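Local coordinates for protein R-imine reductase (Streptomyces kanamyceticus, PDB 3ZGY) that catalyses the NADPH-dependent, R-selective reduction of an imine substrate, as an oxidoreductase of the HIBADH-related family, at residues G67-A75 / L93-R104. Residues are numbered along the deposited sequence; the frame is centred on the assembly and turned at random.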
ATOM      1  N   GLY D  67      42.323  12.784   1.554  1.00 52.10           N
ATOM      2  CA  GLY D  67      43.299  11.773   1.144  1.00 58.16           C
ATOM      3  C   GLY D  67      42.848  10.345   1.410  1.00 57.17           C
ATOM      4  O   GLY D  67      43.082   9.453   0.601  1.00 55.48           O
ATOM      5  N   SER D  68      42.261  10.146   2.583  1.00 55.09           N
ATOM      6  CA  SER D  68      41.924   8.836   3.091  1.00 51.08           C
ATOM      7  C   SER D  68      40.711   8.958   3.988  1.00 53.97           C
ATOM      8  O   SER D  68      40.270  10.080   4.335  1.00 52.83           O
ATOM      9  CB  SER D  68      43.073   8.317   3.942  1.00 52.12           C
ATOM     10  OG  SER D  68      43.256   9.187   5.088  1.00 49.77           O
ATOM     11  N   VAL D  69      40.199   7.804   4.397  1.00 54.19           N
ATOM     12  CA  VAL D  69      39.096   7.765   5.363  1.00 55.95           C
ATOM     13  C   VAL D  69      39.500   8.377   6.700  1.00 53.02           C
ATOM     14  O   VAL D  69      38.749   9.154   7.286  1.00 52.68           O
ATOM     15  CB  VAL D  69      38.582   6.338   5.581  1.00 54.14           C
ATOM     16  CG1 VAL D  69      37.487   6.320   6.629  1.00 49.42           C
ATOM     17  CG2 VAL D  69      38.051   5.761   4.279  1.00 58.29           C
ATOM     18  N   ALA D  70      40.716   8.102   7.147  1.00 51.68           N
ATOM     19  CA  ALA D  70      41.168   8.682   8.405  1.00 51.80           C
ATOM     20  C   ALA D  70      41.258  10.206   8.357  1.00 48.58           C
ATOM     21  O   ALA D  70      40.953  10.896   9.336  1.00 53.28           O
ATOM     22  CB  ALA D  70      42.481   8.080   8.805  1.00 49.33           C
ATOM     23  N   GLU D  71      41.678  10.726   7.215  1.00 59.81           N
ATOM     24  CA  GLU D  71      41.778  12.189   7.005  1.00 58.64           C
ATOM     25  C   GLU D  71      40.380  12.803   7.039  1.00 54.78           C
ATOM     26  O   GLU D  71      40.142  13.817   7.691  1.00 55.44           O
ATOM     27  CB  GLU D  71      42.462  12.491   5.685  1.00 76.93           C
ATOM     28  CG  GLU D  71      43.223  13.804   5.607  1.00 90.11           C
ATOM     29  CD  GLU D  71      44.015  13.891   4.297  1.00104.30           C
ATOM     30  OE1 GLU D  71      44.714  12.888   3.920  1.00 92.66           O
ATOM     31  OE2 GLU D  71      43.894  14.955   3.637  1.00 91.68           O
ATOM     32  N   ALA D  72      39.432  12.150   6.379  1.00 50.35           N
ATOM     33  CA  ALA D  72      38.041  12.609   6.411  1.00 50.19           C
ATOM     34  C   ALA D  72      37.459  12.640   7.805  1.00 44.10           C
ATOM     35  O   ALA D  72      36.770  13.597   8.174  1.00 41.21           O
ATOM     36  CB  ALA D  72      37.184  11.730   5.500  1.00 53.85           C
ATOM     37  N   VAL D  73      37.694  11.570   8.560  1.00 46.18           N
ATOM     38  CA  VAL D  73      37.149  11.472   9.902  1.00 47.88           C
ATOM     39  C   VAL D  73      37.731  12.568  10.800  1.00 50.82           C
ATOM     40  O   VAL D  73      36.991  13.249  11.521  1.00 43.20           O
ATOM     41  CB  VAL D  73      37.376  10.078  10.502  1.00 48.07           C
ATOM     42  CG1 VAL D  73      36.971  10.055  11.959  1.00 47.59           C
ATOM     43  CG2 VAL D  73      36.553   9.038   9.758  1.00 49.43           C
ATOM     44  N   ALA D  74      39.049  12.774  10.709  1.00 50.18           N
ATOM     45  CA  ALA D  74      39.751  13.804  11.513  1.00 47.62           C
ATOM     46  C   ALA D  74      39.289  15.235  11.214  1.00 49.08           C
ATOM     47  O   ALA D  74      39.425  16.128  12.052  1.00 47.78           O
ATOM     48  CB  ALA D  74      41.240  13.679  11.273  1.00 48.04           C
ATOM     49  N   ALA D  75      38.730  15.451  10.017  1.00 50.53           N
ATOM     50  CA  ALA D  75      38.272  16.809   9.572  1.00 50.42           C
ATOM     51  C   ALA D  75      37.100  17.425  10.307  1.00 46.95           C
ATOM     52  O   ALA D  75      37.047  18.627  10.404  1.00 54.16           O
ATOM     53  CB  ALA D  75      37.937  16.803   8.092  1.00 48.75           C
ATOM     54  N   LEU D  93      35.422   1.506   8.193  1.00 43.02           N
ATOM     55  CA  LEU D  93      35.565   2.041   9.536  1.00 45.24           C
ATOM     56  C   LEU D  93      36.371   1.133  10.519  1.00 49.22           C
ATOM     57  O   LEU D  93      37.071   1.639  11.366  1.00 41.01           O
ATOM     58  CB  LEU D  93      34.202   2.308  10.120  1.00 49.90           C
ATOM     59  CG  LEU D  93      33.356   3.351   9.400  1.00 54.64           C
ATOM     60  CD1 LEU D  93      32.126   3.685  10.231  1.00 53.15           C
ATOM     61  CD2 LEU D  93      34.158   4.606   9.102  1.00 48.13           C
ATOM     62  N   ASP D  94      36.262  -0.194  10.395  1.00 46.02           N
ATOM     63  CA  ASP D  94      36.910  -1.081  11.351  1.00 40.97           C
ATOM     64  C   ASP D  94      38.418  -0.847  11.397  1.00 42.63           C
ATOM     65  O   ASP D  94      38.998  -0.814  12.469  1.00 43.03           O
ATOM     66  CB  ASP D  94      36.543  -2.559  11.099  1.00 40.18           C
ATOM     67  CG  ASP D  94      35.066  -2.903  11.457  1.00 42.22           C
ATOM     68  OD1 ASP D  94      34.401  -2.099  12.119  1.00 53.31           O
ATOM     69  OD2 ASP D  94      34.570  -4.009  11.117  1.00 40.93           O
ATOM     70  N   PRO D  95      39.071  -0.649  10.247  1.00 46.57           N
ATOM     71  CA  PRO D  95      40.521  -0.489  10.311  1.00 47.93           C
ATOM     72  C   PRO D  95      41.007   0.768  10.979  1.00 49.94           C
ATOM     73  O   PRO D  95      42.194   0.933  11.081  1.00 53.44           O
ATOM     74  CB  PRO D  95      40.934  -0.448   8.846  1.00 49.99           C
ATOM     75  CG  PRO D  95      39.859  -1.165   8.121  1.00 49.38           C
ATOM     76  CD  PRO D  95      38.605  -0.838   8.866  1.00 50.00           C
ATOM     77  N   LEU D  96      40.132   1.669  11.411  1.00 57.90           N
ATOM     78  CA  LEU D  96      40.587   2.945  11.976  1.00 58.42           C
ATOM     79  C   LEU D  96      41.243   2.755  13.331  1.00 60.61           C
ATOM     80  O   LEU D  96      40.802   1.910  14.088  1.00 73.12           O
ATOM     81  CB  LEU D  96      39.407   3.906  12.137  1.00 57.21           C
ATOM     82  CG  LEU D  96      38.732   4.442  10.882  1.00 54.47           C
ATOM     83  CD1 LEU D  96      37.587   5.338  11.292  1.00 54.40           C
ATOM     84  CD2 LEU D  96      39.699   5.212   9.999  1.00 59.56           C
ATOM     85  N   ASP D  97      42.278   3.550  13.628  1.00 58.75           N
ATOM     86  CA  ASP D  97      42.807   3.672  15.005  1.00 66.19           C
ATOM     87  C   ASP D  97      41.695   3.846  16.007  1.00 71.08           C
ATOM     88  O   ASP D  97      40.686   4.508  15.720  1.00 66.66           O
ATOM     89  CB  ASP D  97      43.712   4.913  15.224  1.00 67.42           C
ATOM     90  CG  ASP D  97      45.069   4.767  14.595  1.00 76.42           C
ATOM     91  OD1 ASP D  97      45.385   3.650  14.122  1.00 92.49           O
ATOM     92  OD2 ASP D  97      45.833   5.767  14.576  1.00 92.81           O
ATOM     93  N   GLY D  98      41.947   3.341  17.218  1.00 62.77           N
ATOM     94  CA  GLY D  98      40.960   3.384  18.299  1.00 52.19           C
ATOM     95  C   GLY D  98      40.717   4.776  18.797  1.00 52.33           C
ATOM     96  O   GLY D  98      39.675   5.047  19.381  1.00 59.98           O
ATOM     97  N   THR D  99      41.663   5.674  18.534  1.00 56.32           N
ATOM     98  CA  THR D  99      41.498   7.090  18.913  1.00 66.98           C
ATOM     99  C   THR D  99      40.661   7.902  17.878  1.00 63.24           C
ATOM    100  O   THR D  99      40.004   8.864  18.247  1.00 67.05           O
ATOM    101  CB  THR D  99      42.854   7.784  19.166  1.00 66.36           C
ATOM    102  OG1 THR D  99      43.579   7.911  17.934  1.00 75.88           O
ATOM    103  CG2 THR D  99      43.686   6.987  20.184  1.00 68.12           C
ATOM    104  N   ALA D 100      40.673   7.495  16.611  1.00 55.31           N
ATOM    105  CA  ALA D 100      40.104   8.296  15.497  1.00 50.34           C
ATOM    106  C   ALA D 100      38.670   8.857  15.655  1.00 49.49           C
ATOM    107  O   ALA D 100      38.388   9.971  15.224  1.00 61.06           O
ATOM    108  CB  ALA D 100      40.171   7.482  14.220  1.00 48.26           C
ATOM    109  N   LEU D 101      37.795   8.121  16.309  1.00 43.58           N
ATOM    110  CA  LEU D 101      36.436   8.542  16.468  1.00 42.33           C
ATOM    111  C   LEU D 101      36.118   9.153  17.821  1.00 43.63           C
ATOM    112  O   LEU D 101      35.007   9.635  18.017  1.00 38.78           O
ATOM    113  CB  LEU D 101      35.495   7.365  16.192  1.00 48.84           C
ATOM    114  CG  LEU D 101      35.471   6.827  14.758  1.00 54.02           C
ATOM    115  CD1 LEU D 101      34.629   5.567  14.704  1.00 60.65           C
ATOM    116  CD2 LEU D 101      34.905   7.842  13.796  1.00 55.36           C
ATOM    117  N   GLN D 102      37.076   9.144  18.753  1.00 52.25           N
ATOM    118  CA  GLN D 102      36.839   9.681  20.099  1.00 50.31           C
ATOM    119  C   GLN D 102      36.275  11.088  20.041  1.00 48.66           C
ATOM    120  O   GLN D 102      36.838  11.993  19.411  1.00 44.58           O
ATOM    121  CB  GLN D 102      38.097   9.704  20.940  1.00 57.79           C
ATOM    122  CG  GLN D 102      38.751   8.353  21.049  1.00 71.77           C
ATOM    123  CD  GLN D 102      39.410   8.133  22.390  1.00 82.74           C
ATOM    124  OE1 GLN D 102      40.610   8.357  22.544  1.00 93.37           O
ATOM    125  NE2 GLN D 102      38.629   7.689  23.369  1.00 96.40           N
ATOM    126  N   GLY D 103      35.133  11.252  20.699  1.00 46.16           N
ATOM    127  CA  GLY D 103      34.493  12.539  20.807  1.00 48.38           C
ATOM    128  C   GLY D 103      33.868  13.012  19.507  1.00 51.48           C
ATOM    129  O   GLY D 103      33.645  14.184  19.338  1.00 51.51           O
ATOM    130  N   ARG D 104      33.590  12.099  18.584  1.00 52.53           N
ATOM    131  CA  ARG D 104      32.907  12.485  17.366  1.00 51.84           C
ATOM    132  C   ARG D 104      31.584  11.814  17.319  1.00 46.84           C
ATOM    133  O   ARG D 104      31.334  10.864  18.052  1.00 57.86           O
ATOM    134  CB  ARG D 104      33.715  12.142  16.130  1.00 58.86           C
ATOM    135  CG  ARG D 104      35.184  12.454  16.306  1.00 57.50           C
ATOM    136  CD  ARG D 104      35.951  12.127  15.070  1.00 59.83           C
ATOM    137  NE  ARG D 104      36.308  13.363  14.428  1.00 62.02           N
ATOM    138  CZ  ARG D 104      37.392  14.060  14.693  1.00 55.48           C
ATOM    139  NH1 ARG D 104      38.255  13.643  15.565  1.00 51.89           N
ATOM    140  NH2 ARG D 104      37.644  15.159  14.008  1.00 72.60           N
TER
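Val73 presses its two methyl groups into the loop 93-104, overlapping Leu96 on one branch and Leu101 on the other. With CG1 anti to the backbone N (chi1 172°), that methyl lies across Leu101, 3.5 Å from its CD2, while CG2 meets Leu96 CD1 tip to tip at 4.1 Å. A branched valine suits a helix face that must fill two directions. One turn earlier, Val69 crosses Leu96 at about a right angle, CG1 lying 4.2 Å from CD2; the same CD2 reaches Ala70 CA at 4.1 Å, where the small alanine lets the leucine approach the helix backbone.

Toward the helix's C-terminal end the contact turns polar. Arg104 packs CD on Val73 CG1 (3.9 Å), then bends at chi3 (107°) to bring its guanidinium up to the last carbonyls, with Val73 O over one face and Ala74 O 2.8 Å from NH2, too poorly angled to hydrogen-bond. NE instead bonds to Ser76 O; the partial negative charge of such carbonyls would probably favour a guanidinium. Cut back to an alanine, this position would probably leave Ser76 O without this donor and Val73 CG1 less covered. Ser68 OG caps the other end, accepting from Glu71 N.

In this Rossmann-type NADP-binding domain, helix 69-75 crosses from edge strand 64-65 to 78-81, and helix 86-93 with its loop leads to parallel strand 105-108: successive right-handed beta-alpha-beta units.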